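Local coordinates for 3-oxoacyl-(Acyl-carrier protein) synthase (PDB 4EFI) that probably acts as a 3-oxoacyl-[acyl-carrier-protein] synthase, an acyltransferase of the thiolase superfamily that joins acyl units by condensation, at residues A[291-299]-A[307-315]; A[241-250]-A[328-338]. All coordinates share one frame; numbering follows the deposited sequence. Where two conformers were deposited one is given.

Interaction 1. Residues A[291-299]-A[307-315]; sequences VPVNIGEYG and PLLITTELK
Asn294 reaches across to helix 307-313 and is met at every side-chain atom. Asn294 CB lies 3.5 Å from Glu313 OE2. Beyond it, CG and OD1 rest on Leu309, with Asn294 OD1 3.5 Å from Leu309 CD1. With CG set between the backbone N and the carbonyl carbon (chi1 70°), the amide tip is carried to the helix, where Asn294 ND2 donates to Thr312 OG1 at 2.9 Å. That bond is fairly straight, with an N-H...O angle of 158°, and OG1 lies close to the amide plane. Thr312 OG1 in turn donates to Glu313 OE2 (2.7 Å), on the anti lone pair, so the hydroxyl accepts from the amide and donates to the carboxylate. The helix sits between the two sheets: Leu308 packs on strands 17-26 and 176-184, Leu309 on strand 266-269, as expected for the central helical layer of the thiolase fold. The other branch of Thr312, the methyl CG2, approaches Tyr298 CE2 at 3.7 Å, while Leu308 CD2 touches Tyr298 CB. Pro292 CB packs against both Leu309 CG and Glu313 CG. One water donates to Val293 O (2.8 Å) and to Glu313 OE1 (2.9 Å), giving the carboxylate a second tie.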
ATOM      1  N   VAL A 291      13.189  -9.207  -5.511  1.00 15.68           N
ATOM      2  CA  VAL A 291      11.774  -9.043  -5.163  1.00 15.85           C
ATOM      3  C   VAL A 291      11.683  -9.035  -3.634  1.00 15.78           C
ATOM      4  O   VAL A 291      11.540 -10.080  -3.018  1.00 18.55           O
ATOM      5  CB  VAL A 291      10.924 -10.203  -5.750  1.00 16.32           C
ATOM      6  CG1 VAL A 291       9.439 -10.039  -5.391  1.00 17.06           C
ATOM      7  CG2 VAL A 291      11.081 -10.280  -7.261  1.00 17.61           C
ATOM      8  N   PRO A 292      11.804  -7.852  -3.001  1.00 15.86           N
ATOM      9  CA  PRO A 292      11.864  -7.813  -1.529  1.00 15.84           C
ATOM     10  C   PRO A 292      10.567  -8.268  -0.863  1.00 16.11           C
ATOM     11  O   PRO A 292       9.474  -8.102  -1.400  1.00 14.21           O
ATOM     12  CB  PRO A 292      12.117  -6.332  -1.244  1.00 17.90           C
ATOM     13  CG  PRO A 292      12.835  -5.841  -2.503  1.00 17.90           C
ATOM     14  CD  PRO A 292      12.125  -6.544  -3.595  1.00 16.09           C
ATOM     15  N   VAL A 293      10.716  -8.853   0.317  1.00 16.74           N
ATOM     16  CA  VAL A 293       9.588  -9.370   1.081  1.00 17.45           C
ATOM     17  C   VAL A 293       9.781  -8.981   2.536  1.00 18.15           C
ATOM     18  O   VAL A 293      10.860  -9.178   3.113  1.00 19.82           O
ATOM     19  CB  VAL A 293       9.493 -10.915   0.978  1.00 19.76           C
ATOM     20  CG1 VAL A 293       8.395 -11.458   1.870  1.00 21.48           C
ATOM     21  CG2 VAL A 293       9.228 -11.324  -0.462  1.00 18.71           C
ATOM     22  N   ASN A 294       8.742  -8.429   3.138  1.00 13.52           N
ATOM     23  CA  ASN A 294       8.749  -8.117   4.574  1.00 13.68           C
ATOM     24  C   ASN A 294       7.476  -8.595   5.265  1.00 13.12           C
ATOM     25  O   ASN A 294       7.225  -8.266   6.428  1.00 13.62           O
ATOM     26  CB  ASN A 294       9.001  -6.629   4.859  1.00 13.75           C
ATOM     27  CG  ASN A 294       7.841  -5.740   4.449  1.00 15.62           C
ATOM     28  OD1 ASN A 294       6.865  -6.211   3.875  1.00 14.46           O
ATOM     29  ND2 ASN A 294       7.951  -4.447   4.722  1.00 14.71           N
ATOM     30  N   ILE A 295       6.718  -9.453   4.592  1.00 13.15           N
ATOM     31  CA  ILE A 295       5.462  -9.973   5.111  1.00 14.07           C
ATOM     32  C   ILE A 295       5.712 -10.803   6.369  1.00 15.91           C
ATOM     33  O   ILE A 295       4.839 -10.935   7.239  1.00 15.83           O
ATOM     34  CB  ILE A 295       4.715 -10.744   3.981  1.00 17.24           C
ATOM     35  CG1 ILE A 295       3.201 -10.736   4.236  1.00 18.74           C
ATOM     36  CG2 ILE A 295       5.300 -12.115   3.822  1.00 18.12           C
ATOM     37  CD1 ILE A 295       2.385 -11.494   3.209  1.00 18.76           C
ATOM     38  N   GLY A 296       6.905 -11.362   6.503  1.00 14.26           N
ATOM     39  CA  GLY A 296       7.215 -12.126   7.688  1.00 15.00           C
ATOM     40  C   GLY A 296       7.133 -11.377   9.003  1.00 13.37           C
ATOM     41  O   GLY A 296       6.830 -11.965  10.050  1.00 14.77           O
ATOM     42  N   GLU A 297       7.449 -10.088   8.967  1.00 14.73           N
ATOM     43  CA  GLU A 297       7.474  -9.280  10.187  0.52 13.86           C
ATOM     44  C   GLU A 297       6.246  -8.391  10.342  1.00 12.78           C
ATOM     45  O   GLU A 297       5.954  -7.959  11.437  1.00 13.61           O
ATOM     46  CB  GLU A 297       8.714  -8.371  10.231  0.52 16.94           C
ATOM     47  CG  GLU A 297      10.048  -9.092  10.202  0.52 17.07           C
ATOM     48  CD  GLU A 297      10.212 -10.090  11.337  0.52 22.22           C
ATOM     49  OE1 GLU A 297       9.957  -9.729  12.506  0.52 25.07           O
ATOM     50  OE2 GLU A 297      10.589 -11.245  11.054  0.52 27.56           O
ATOM     51  N   TYR A 298       5.543  -8.102   9.244  1.00 12.92           N
ATOM     52  CA  TYR A 298       4.477  -7.109   9.252  1.00 12.33           C
ATOM     53  C   TYR A 298       3.129  -7.614   8.756  1.00 13.05           C
ATOM     54  O   TYR A 298       2.130  -6.901   8.875  1.00 12.73           O
ATOM     55  CB  TYR A 298       4.870  -5.844   8.470  1.00 12.89           C
ATOM     56  CG  TYR A 298       6.109  -5.226   9.038  1.00 13.41           C
ATOM     57  CD1 TYR A 298       6.079  -4.551  10.254  1.00 14.73           C
ATOM     58  CD2 TYR A 298       7.345  -5.386   8.400  1.00 13.85           C
ATOM     59  CE1 TYR A 298       7.244  -4.027  10.807  1.00 15.15           C
ATOM     60  CE2 TYR A 298       8.499  -4.876   8.947  1.00 14.38           C
ATOM     61  CZ  TYR A 298       8.442  -4.205  10.143  1.00 14.46           C
ATOM     62  OH  TYR A 298       9.600  -3.680  10.705  1.00 21.54           O
ATOM     63  N   GLY A 299       3.076  -8.837   8.229  1.00 13.28           N
ATOM     64  CA  GLY A 299       1.881  -9.298   7.550  1.00 12.26           C
ATOM     65  C   GLY A 299       1.596  -8.461   6.321  1.00 14.02           C
ATOM     66  O   GLY A 299       2.420  -7.661   5.874  1.00 14.18           O
ATOM     67  N   PRO A 307       5.088   1.185   0.417  1.00 11.47           N
ATOM     68  CA  PRO A 307       5.978   2.126   1.112  1.00 12.40           C
ATOM     69  C   PRO A 307       6.641   1.510   2.358  1.00 12.50           C
ATOM     70  O   PRO A 307       7.793   1.822   2.662  1.00 12.38           O
ATOM     71  CB  PRO A 307       5.063   3.315   1.459  1.00 12.97           C
ATOM     72  CG  PRO A 307       3.668   2.798   1.337  1.00 11.66           C
ATOM     73  CD  PRO A 307       3.740   1.733   0.250  1.00 11.21           C
ATOM     74  N   LEU A 308       5.953   0.602   3.045  1.00 11.34           N
ATOM     75  CA  LEU A 308       6.554  -0.079   4.199  1.00 11.56           C
ATOM     76  C   LEU A 308       7.717  -0.953   3.728  1.00 12.60           C
ATOM     77  O   LEU A 308       8.794  -0.984   4.348  1.00 13.16           O
ATOM     78  CB  LEU A 308       5.502  -0.901   4.958  1.00 12.27           C
ATOM     79  CG  LEU A 308       6.014  -1.621   6.214  1.00 12.89           C
ATOM     80  CD1 LEU A 308       6.499  -0.659   7.273  1.00 12.92           C
ATOM     81  CD2 LEU A 308       4.898  -2.522   6.742  1.00 12.66           C
ATOM     82  N   LEU A 309       7.552  -1.592   2.584  1.00 13.21           N
ATOM     83  CA  LEU A 309       8.604  -2.400   1.990  1.00 13.24           C
ATOM     84  C   LEU A 309       9.820  -1.513   1.666  1.00 13.82           C
ATOM     85  O   LEU A 309      10.973  -1.900   1.915  1.00 15.47           O
ATOM     86  CB  LEU A 309       8.062  -3.091   0.738  1.00 15.26           C
ATOM     87  CG  LEU A 309       8.821  -4.263   0.158  1.00 17.34           C
ATOM     88  CD1 LEU A 309       8.842  -5.414   1.117  1.00 13.80           C
ATOM     89  CD2 LEU A 309       8.123  -4.639  -1.132  1.00 17.56           C
ATOM     90  N   ILE A 310       9.582  -0.324   1.113  1.00 13.00           N
ATOM     91  CA  ILE A 310      10.674   0.601   0.824  1.00 13.47           C
ATOM     92  C   ILE A 310      11.427   0.925   2.103  1.00 13.63           C
ATOM     93  O   ILE A 310      12.649   0.868   2.138  1.00 15.18           O
ATOM     94  CB  ILE A 310      10.159   1.901   0.173  1.00 14.83           C
ATOM     95  CG1 ILE A 310       9.568   1.589  -1.195  1.00 15.56           C
ATOM     96  CG2 ILE A 310      11.266   2.963   0.077  1.00 15.97           C
ATOM     97  CD1 ILE A 310       8.827   2.726  -1.840  1.00 17.16           C
ATOM     98  N   THR A 311      10.718   1.299   3.164  1.00 13.06           N
ATOM     99  CA  THR A 311      11.424   1.759   4.361  1.00 13.35           C
ATOM    100  C   THR A 311      12.137   0.638   5.101  1.00 14.21           C
ATOM    101  O   THR A 311      13.242   0.848   5.610  1.00 15.78           O
ATOM    102  CB  THR A 311      10.544   2.599   5.324  1.00 13.68           C
ATOM    103  OG1 THR A 311       9.509   1.793   5.908  1.00 12.76           O
ATOM    104  CG2 THR A 311       9.922   3.769   4.608  1.00 13.13           C
ATOM    105  N   THR A 312      11.549  -0.545   5.181  1.00 13.46           N
ATOM    106  CA  THR A 312      12.169  -1.624   5.929  1.00 13.96           C
ATOM    107  C   THR A 312      13.246  -2.358   5.132  1.00 14.11           C
ATOM    108  O   THR A 312      14.174  -2.911   5.738  1.00 16.63           O
ATOM    109  CB  THR A 312      11.157  -2.662   6.479  1.00 15.04           C
ATOM    110  OG1 THR A 312      10.600  -3.429   5.412  1.00 15.73           O
ATOM    111  CG2 THR A 312      10.059  -2.015   7.265  1.00 14.44           C
ATOM    112  N   GLU A 313      13.153  -2.375   3.798  1.00 14.33           N
ATOM    113  CA  GLU A 313      14.083  -3.184   2.999  1.00 14.99           C
ATOM    114  C   GLU A 313      15.105  -2.370   2.217  1.00 14.92           C
ATOM    115  O   GLU A 313      16.189  -2.895   1.924  1.00 17.57           O
ATOM    116  CB  GLU A 313      13.325  -4.106   2.030  1.00 15.71           C
ATOM    117  CG  GLU A 313      12.289  -5.016   2.675  1.00 16.99           C
ATOM    118  CD  GLU A 313      12.801  -5.755   3.883  1.00 17.55           C
ATOM    119  OE1 GLU A 313      13.708  -6.600   3.713  1.00 20.01           O
ATOM    120  OE2 GLU A 313      12.295  -5.536   5.009  1.00 19.16           O
ATOM    121  N   LEU A 314      14.794  -1.126   1.869  1.00 15.08           N
ATOM    122  CA  LEU A 314      15.649  -0.363   0.965  1.00 15.37           C
ATOM    123  C   LEU A 314      16.297   0.861   1.585  1.00 14.24           C
ATOM    124  O   LEU A 314      17.020   1.581   0.889  1.00 16.22           O
ATOM    125  CB  LEU A 314      14.884   0.045  -0.304  1.00 15.63           C
ATOM    126  CG  LEU A 314      14.351  -1.084  -1.190  1.00 18.95           C
ATOM    127  CD1 LEU A 314      13.677  -0.533  -2.440  1.00 19.03           C
ATOM    128  CD2 LEU A 314      15.468  -2.038  -1.588  1.00 22.86           C
ATOM    129  N   LYS A 315      16.141   1.066   2.895  1.00 14.61           N
ATOM    130  CA  LYS A 315      16.738   2.236   3.549  1.00 15.29           C
ATOM    131  C   LYS A 315      18.235   2.368   3.300  1.00 15.60           C
ATOM    132  O   LYS A 315      18.722   3.426   2.895  1.00 17.31           O
ATOM    133  CB  LYS A 315      16.471   2.169   5.061  1.00 16.73           C
ATOM    134  CG  LYS A 315      17.174   3.236   5.901  1.00 15.37           C
ATOM    135  CD  LYS A 315      16.760   3.117   7.383  1.00 17.42           C
ATOM    136  CE  LYS A 315      17.545   4.040   8.293  1.00 18.58           C
ATOM    137  NZ  LYS A 315      17.362   5.474   7.935  1.00 18.27           N
TER
HETATM  138  O   HOH W   1      13.089  -9.221   4.814  1.00 39.35           O

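Interaction 2. Residues A[241-250]-A[328-338]; sequences FTLNAVPKLV and FGFGVGYSWAS
Helix 241-250 lies over a beta hairpin, its axis 9.3 Å from that of strand 328-331 and running nearly antiparallel to it, but 20° from the direction of strand 335-338. At the hairpin's turn Phe241 and Tyr334 stack face to face, centroids 3.9 Å apart and planes inclined by 12°. Tyr334 CB lies over the Phe241 ring, while Trp336 CE3 comes to its edge, 3.6 Å from Phe241 CE1, making an aromatic cluster. Gly331 and Ser335 form a hydrogen-bonded pair closing the turn, which holds a cis peptide before Tyr334. Ser335 and Ala337 direct their CB atoms to the other side, where Ala337 packs on helix 130-143; the hairpin is sandwiched between helices, in keeping with the layered thiolase fold. Phe330 CG lies between the backbone N and the carbonyl carbon (chi1 41°), which brings the ring against Thr242 CG2 (3.6 Å from Phe330 CD2) and Val246 CG2, both meeting it obliquely. Val250 CG2 sits almost centrally over the Phe328 ring, 3.8 Å from its centroid, a CH-pi contact. Leu249 comes down on the hairpin's face, CD2 at the edges of the Phe328 and Trp336 rings and CD1 3.6 Å from Ser338 OG, which is hydrogen-bonded to Thr253.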
ATOM      1  N   PHE A 241      -7.402 -13.894 -10.645  1.00 23.37           N
ATOM      2  CA  PHE A 241      -7.333 -12.494 -11.102  1.00 27.07           C
ATOM      3  C   PHE A 241      -5.888 -12.020 -11.126  1.00 23.75           C
ATOM      4  O   PHE A 241      -5.405 -11.482 -12.133  1.00 26.07           O
ATOM      5  CB  PHE A 241      -8.174 -11.570 -10.185  1.00 24.28           C
ATOM      6  CG  PHE A 241      -7.655 -10.130 -10.081  1.00 23.17           C
ATOM      7  CD1 PHE A 241      -7.712  -9.270 -11.173  1.00 24.46           C
ATOM      8  CD2 PHE A 241      -7.126  -9.640  -8.876  1.00 22.13           C
ATOM      9  CE1 PHE A 241      -7.236  -7.951 -11.064  1.00 24.43           C
ATOM     10  CE2 PHE A 241      -6.652  -8.320  -8.769  1.00 22.15           C
ATOM     11  CZ  PHE A 241      -6.711  -7.488  -9.861  1.00 23.82           C
ATOM     12  N   THR A 242      -5.201 -12.226 -10.012  1.00 18.77           N
ATOM     13  CA  THR A 242      -3.864 -11.704  -9.828  1.00 18.86           C
ATOM     14  C   THR A 242      -2.872 -12.355 -10.802  1.00 19.49           C
ATOM     15  O   THR A 242      -2.067 -11.660 -11.438  1.00 19.81           O
ATOM     16  CB  THR A 242      -3.374 -11.923  -8.397  1.00 19.70           C
ATOM     17  OG1 THR A 242      -4.254 -11.283  -7.469  1.00 21.31           O
ATOM     18  CG2 THR A 242      -1.996 -11.323  -8.221  1.00 21.76           C
ATOM     19  N   LEU A 243      -2.917 -13.682 -10.912  1.00 21.38           N
ATOM     20  CA  LEU A 243      -1.917 -14.417 -11.678  1.00 23.96           C
ATOM     21  C   LEU A 243      -2.053 -14.122 -13.161  1.00 28.05           C
ATOM     22  O   LEU A 243      -1.110 -14.330 -13.938  1.00 28.16           O
ATOM     23  CB  LEU A 243      -2.046 -15.921 -11.425  1.00 26.91           C
ATOM     24  N   ASN A 244      -3.228 -13.646 -13.555  1.00 25.97           N
ATOM     25  CA  ASN A 244      -3.469 -13.270 -14.938  1.00 30.59           C
ATOM     26  C   ASN A 244      -3.107 -11.807 -15.187  1.00 29.29           C
ATOM     27  O   ASN A 244      -2.338 -11.500 -16.099  1.00 35.43           O
ATOM     28  CB  ASN A 244      -4.935 -13.531 -15.310  1.00 35.01           C
ATOM     29  N   ALA A 245      -3.646 -10.902 -14.377  1.00 25.42           N
ATOM     30  CA  ALA A 245      -3.473  -9.478 -14.625  1.00 24.63           C
ATOM     31  C   ALA A 245      -2.077  -8.948 -14.306  1.00 24.03           C
ATOM     32  O   ALA A 245      -1.563  -8.079 -15.018  1.00 23.07           O
ATOM     33  CB  ALA A 245      -4.505  -8.688 -13.846  1.00 24.23           C
ATOM     34  N   VAL A 246      -1.464  -9.424 -13.230  1.00 19.24           N
ATOM     35  CA  VAL A 246      -0.248  -8.776 -12.779  1.00 18.00           C
ATOM     36  C   VAL A 246       0.982  -9.092 -13.647  1.00 17.28           C
ATOM     37  O   VAL A 246       1.770  -8.199 -13.928  1.00 17.47           O
ATOM     38  CB  VAL A 246      -0.027  -9.002 -11.268  1.00 18.53           C
ATOM     39  CG1 VAL A 246       1.316  -8.441 -10.813  1.00 19.62           C
ATOM     40  CG2 VAL A 246      -1.175  -8.345 -10.510  1.00 18.55           C
ATOM     41  N   PRO A 247       1.149 -10.346 -14.113  1.00 20.32           N
ATOM     42  CA  PRO A 247       2.308 -10.550 -14.994  1.00 21.23           C
ATOM     43  C   PRO A 247       2.248  -9.688 -16.264  1.00 21.22           C
ATOM     44  O   PRO A 247       3.274  -9.192 -16.719  1.00 21.36           O
ATOM     45  CB  PRO A 247       2.240 -12.051 -15.318  1.00 25.06           C
ATOM     46  CG  PRO A 247       1.569 -12.641 -14.110  1.00 23.78           C
ATOM     47  CD  PRO A 247       0.518 -11.625 -13.739  1.00 20.85           C
ATOM     48  N   LYS A 248       1.055  -9.497 -16.810  1.00 21.93           N
ATOM     49  CA  LYS A 248       0.861  -8.634 -17.973  1.00 23.34           C
ATOM     50  C   LYS A 248       1.177  -7.173 -17.641  1.00 19.61           C
ATOM     51  O   LYS A 248       1.777  -6.452 -18.425  1.00 20.67           O
ATOM     52  CB  LYS A 248      -0.583  -8.757 -18.464  1.00 28.33           C
ATOM     53  N   LEU A 249       0.765  -6.743 -16.453  1.00 17.52           N
ATOM     54  CA  LEU A 249       1.106  -5.419 -15.958  1.00 17.35           C
ATOM     55  C   LEU A 249       2.621  -5.231 -15.856  1.00 16.18           C
ATOM     56  O   LEU A 249       3.157  -4.207 -16.273  1.00 17.32           O
ATOM     57  CB  LEU A 249       0.457  -5.210 -14.595  1.00 15.30           C
ATOM     58  CG  LEU A 249       0.810  -3.919 -13.856  1.00 16.59           C
ATOM     59  CD1 LEU A 249       0.286  -2.702 -14.604  1.00 16.86           C
ATOM     60  CD2 LEU A 249       0.276  -3.978 -12.440  1.00 15.11           C
ATOM     61  N   VAL A 250       3.308  -6.228 -15.310  1.00 17.09           N
ATOM     62  CA  VAL A 250       4.751  -6.136 -15.144  1.00 17.56           C
ATOM     63  C   VAL A 250       5.417  -6.025 -16.519  1.00 18.84           C
ATOM     64  O   VAL A 250       6.256  -5.152 -16.742  1.00 19.36           O
ATOM     65  CB  VAL A 250       5.315  -7.343 -14.364  1.00 18.41           C
ATOM     66  CG1 VAL A 250       6.838  -7.340 -14.371  1.00 19.39           C
ATOM     67  CG2 VAL A 250       4.793  -7.336 -12.928  1.00 17.63           C
ATOM     68  N   PHE A 328       4.339  -2.580  -7.957  1.00 12.66           N
ATOM     69  CA  PHE A 328       3.149  -3.240  -8.502  1.00 12.59           C
ATOM     70  C   PHE A 328       2.159  -3.508  -7.398  1.00 13.19           C
ATOM     71  O   PHE A 328       2.436  -4.292  -6.503  1.00 12.93           O
ATOM     72  CB  PHE A 328       3.554  -4.549  -9.195  1.00 13.31           C
ATOM     73  CG  PHE A 328       4.619  -4.358 -10.225  1.00 13.12           C
ATOM     74  CD1 PHE A 328       4.300  -3.858 -11.479  1.00 15.70           C
ATOM     75  CD2 PHE A 328       5.946  -4.575  -9.913  1.00 15.49           C
ATOM     76  CE1 PHE A 328       5.284  -3.619 -12.419  1.00 16.26           C
ATOM     77  CE2 PHE A 328       6.941  -4.336 -10.852  1.00 15.89           C
ATOM     78  CZ  PHE A 328       6.600  -3.870 -12.108  1.00 16.36           C
ATOM     79  N   GLY A 329       1.012  -2.843  -7.479  1.00 12.67           N
ATOM     80  CA  GLY A 329      -0.054  -3.009  -6.512  1.00 13.36           C
ATOM     81  C   GLY A 329      -1.276  -3.587  -7.192  1.00 13.89           C
ATOM     82  O   GLY A 329      -1.556  -3.284  -8.348  1.00 14.95           O
ATOM     83  N   PHE A 330      -1.981  -4.455  -6.482  1.00 13.48           N
ATOM     84  CA  PHE A 330      -3.158  -5.114  -7.022  1.00 13.91           C
ATOM     85  C   PHE A 330      -4.081  -5.508  -5.879  1.00 16.28           C
ATOM     86  O   PHE A 330      -3.627  -5.727  -4.761  1.00 18.70           O
ATOM     87  CB  PHE A 330      -2.720  -6.363  -7.785  1.00 14.23           C
ATOM     88  CG  PHE A 330      -1.636  -7.127  -7.088  1.00 15.96           C
ATOM     89  CD1 PHE A 330      -0.316  -6.728  -7.192  1.00 16.47           C
ATOM     90  CD2 PHE A 330      -1.940  -8.225  -6.305  1.00 16.25           C
ATOM     91  CE1 PHE A 330       0.684  -7.420  -6.540  1.00 17.21           C
ATOM     92  CE2 PHE A 330      -0.943  -8.921  -5.651  1.00 18.15           C
ATOM     93  CZ  PHE A 330       0.370  -8.517  -5.769  1.00 18.58           C
ATOM     94  N   GLY A 331      -5.371  -5.630  -6.163  1.00 14.70           N
ATOM     95  CA  GLY A 331      -6.326  -6.039  -5.152  1.00 16.23           C
ATOM     96  C   GLY A 331      -7.696  -5.426  -5.356  1.00 13.86           C
ATOM     97  O   GLY A 331      -8.280  -5.549  -6.426  1.00 14.60           O
ATOM     98  N   VAL A 332      -8.191  -5.025  -4.197  0.60 14.80           N
ATOM     99  CA  VAL A 332      -9.561  -4.543  -4.043  0.60 11.93           C
ATOM    100  C   VAL A 332     -10.009  -3.694  -5.233  0.60 12.04           C
ATOM    101  O   VAL A 332      -9.313  -2.770  -5.626  0.60 12.66           O
ATOM    102  CB  VAL A 332      -9.713  -3.696  -2.748  0.60 14.15           C
ATOM    103  CG1 VAL A 332     -11.115  -3.157  -2.618  0.60 15.82           C
ATOM    104  CG2 VAL A 332      -9.412  -4.499  -1.523  0.60 15.21           C
ATOM    105  N   GLY A 333     -11.183  -3.992  -5.779  1.00 12.51           N
ATOM    106  CA  GLY A 333     -11.777  -3.157  -6.808  1.00 13.21           C
ATOM    107  C   GLY A 333     -12.618  -3.942  -7.799  1.00 13.30           C
ATOM    108  O   GLY A 333     -13.823  -3.746  -7.872  1.00 13.80           O
ATOM    109  N   TYR A 334     -12.008  -4.846  -8.571  1.00 13.62           N
ATOM    110  CA  TYR A 334     -10.560  -5.021  -8.677  1.00 13.22           C
ATOM    111  C   TYR A 334      -9.848  -3.795  -9.213  1.00 13.48           C
ATOM    112  O   TYR A 334     -10.378  -3.057 -10.050  1.00 12.99           O
ATOM    113  CB  TYR A 334     -10.244  -6.152  -9.649  1.00 13.90           C
ATOM    114  CG  TYR A 334     -10.618  -7.548  -9.240  1.00 14.74           C
ATOM    115  CD1 TYR A 334     -10.590  -7.957  -7.908  1.00 14.02           C
ATOM    116  CD2 TYR A 334     -10.931  -8.480 -10.208  1.00 17.48           C
ATOM    117  CE1 TYR A 334     -10.902  -9.271  -7.563  1.00 16.15           C
ATOM    118  CE2 TYR A 334     -11.234  -9.797  -9.863  1.00 16.62           C
ATOM    119  CZ  TYR A 334     -11.207 -10.172  -8.550  1.00 17.00           C
ATOM    120  OH  TYR A 334     -11.510 -11.479  -8.203  1.00 21.51           O
ATOM    121  N   SER A 335      -8.601  -3.634  -8.799  1.00 12.49           N
ATOM    122  CA  SER A 335      -7.772  -2.540  -9.231  1.00 13.25           C
ATOM    123  C   SER A 335      -6.330  -3.037  -9.292  1.00 12.78           C
ATOM    124  O   SER A 335      -5.921  -3.872  -8.477  1.00 14.47           O
ATOM    125  CB  SER A 335      -7.950  -1.377  -8.248  1.00 13.90           C
ATOM    126  OG  SER A 335      -7.167  -0.264  -8.626  1.00 17.16           O
ATOM    127  N   TRP A 336      -5.557  -2.521 -10.230  1.00 13.18           N
ATOM    128  CA  TRP A 336      -4.129  -2.823 -10.293  1.00 13.29           C
ATOM    129  C   TRP A 336      -3.387  -1.607 -10.820  1.00 13.94           C
ATOM    130  O   TRP A 336      -3.943  -0.804 -11.573  1.00 14.20           O
ATOM    131  CB  TRP A 336      -3.856  -4.053 -11.166  1.00 13.84           C
ATOM    132  CG  TRP A 336      -4.332  -3.955 -12.568  1.00 14.54           C
ATOM    133  CD1 TRP A 336      -3.585  -3.617 -13.648  1.00 15.75           C
ATOM    134  CD2 TRP A 336      -5.650  -4.229 -13.067  1.00 15.35           C
ATOM    135  NE1 TRP A 336      -4.349  -3.632 -14.787  1.00 16.66           N
ATOM    136  CE2 TRP A 336      -5.617  -4.041 -14.462  1.00 15.68           C
ATOM    137  CE3 TRP A 336      -6.853  -4.632 -12.465  1.00 15.52           C
ATOM    138  CZ2 TRP A 336      -6.753  -4.184 -15.268  1.00 16.65           C
ATOM    139  CZ3 TRP A 336      -7.968  -4.804 -13.264  1.00 16.34           C
ATOM    140  CH2 TRP A 336      -7.913  -4.582 -14.652  1.00 18.11           C
ATOM    141  N   ALA A 337      -2.130  -1.445 -10.423  1.00 12.82           N
ATOM    142  CA  ALA A 337      -1.399  -0.244 -10.798  1.00 13.90           C
ATOM    143  C   ALA A 337       0.091  -0.461 -10.648  1.00 12.76           C
ATOM    144  O   ALA A 337       0.538  -1.188  -9.745  1.00 13.50           O
ATOM    145  CB  ALA A 337      -1.853   0.953  -9.979  1.00 13.56           C
ATOM    146  N   SER A 338       0.863   0.160 -11.531  1.00 12.26           N
ATOM    147  CA  SER A 338       2.321   0.110 -11.455  1.00 11.87           C
ATOM    148  C   SER A 338       2.945   1.488 -11.500  1.00 13.05           C
ATOM    149  O   SER A 338       2.336   2.461 -11.949  1.00 13.54           O
ATOM    150  CB  SER A 338       2.887  -0.708 -12.608  1.00 13.00           C
ATOM    151  OG  SER A 338       2.624  -0.019 -13.816  1.00 14.85           O
TER

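How the interactions relate
Interaction 1 falls between the two segments of interaction 2 in sequence, yet the contacts do not touch: their centres are 19 Å apart and their nearest atoms about 8 Å. Strand 266-269 and the residues just after it connect them. Leu268 takes Pro292, Leu309 and Ile310 on the interaction 1 side; Phe269 meets Val246, Val250, Phe328 and Phe330 of interaction 2, and Val291 as well. Just after the strand, His270 packs edge-to-face with Phe330, and Gln271 accepts a hydrogen bond from Asn294 N. In interaction 2 helix 235-257 covers the outer side of the five-stranded sheet, while interaction 1 involves the helical layer between that sheet and the six-stranded one.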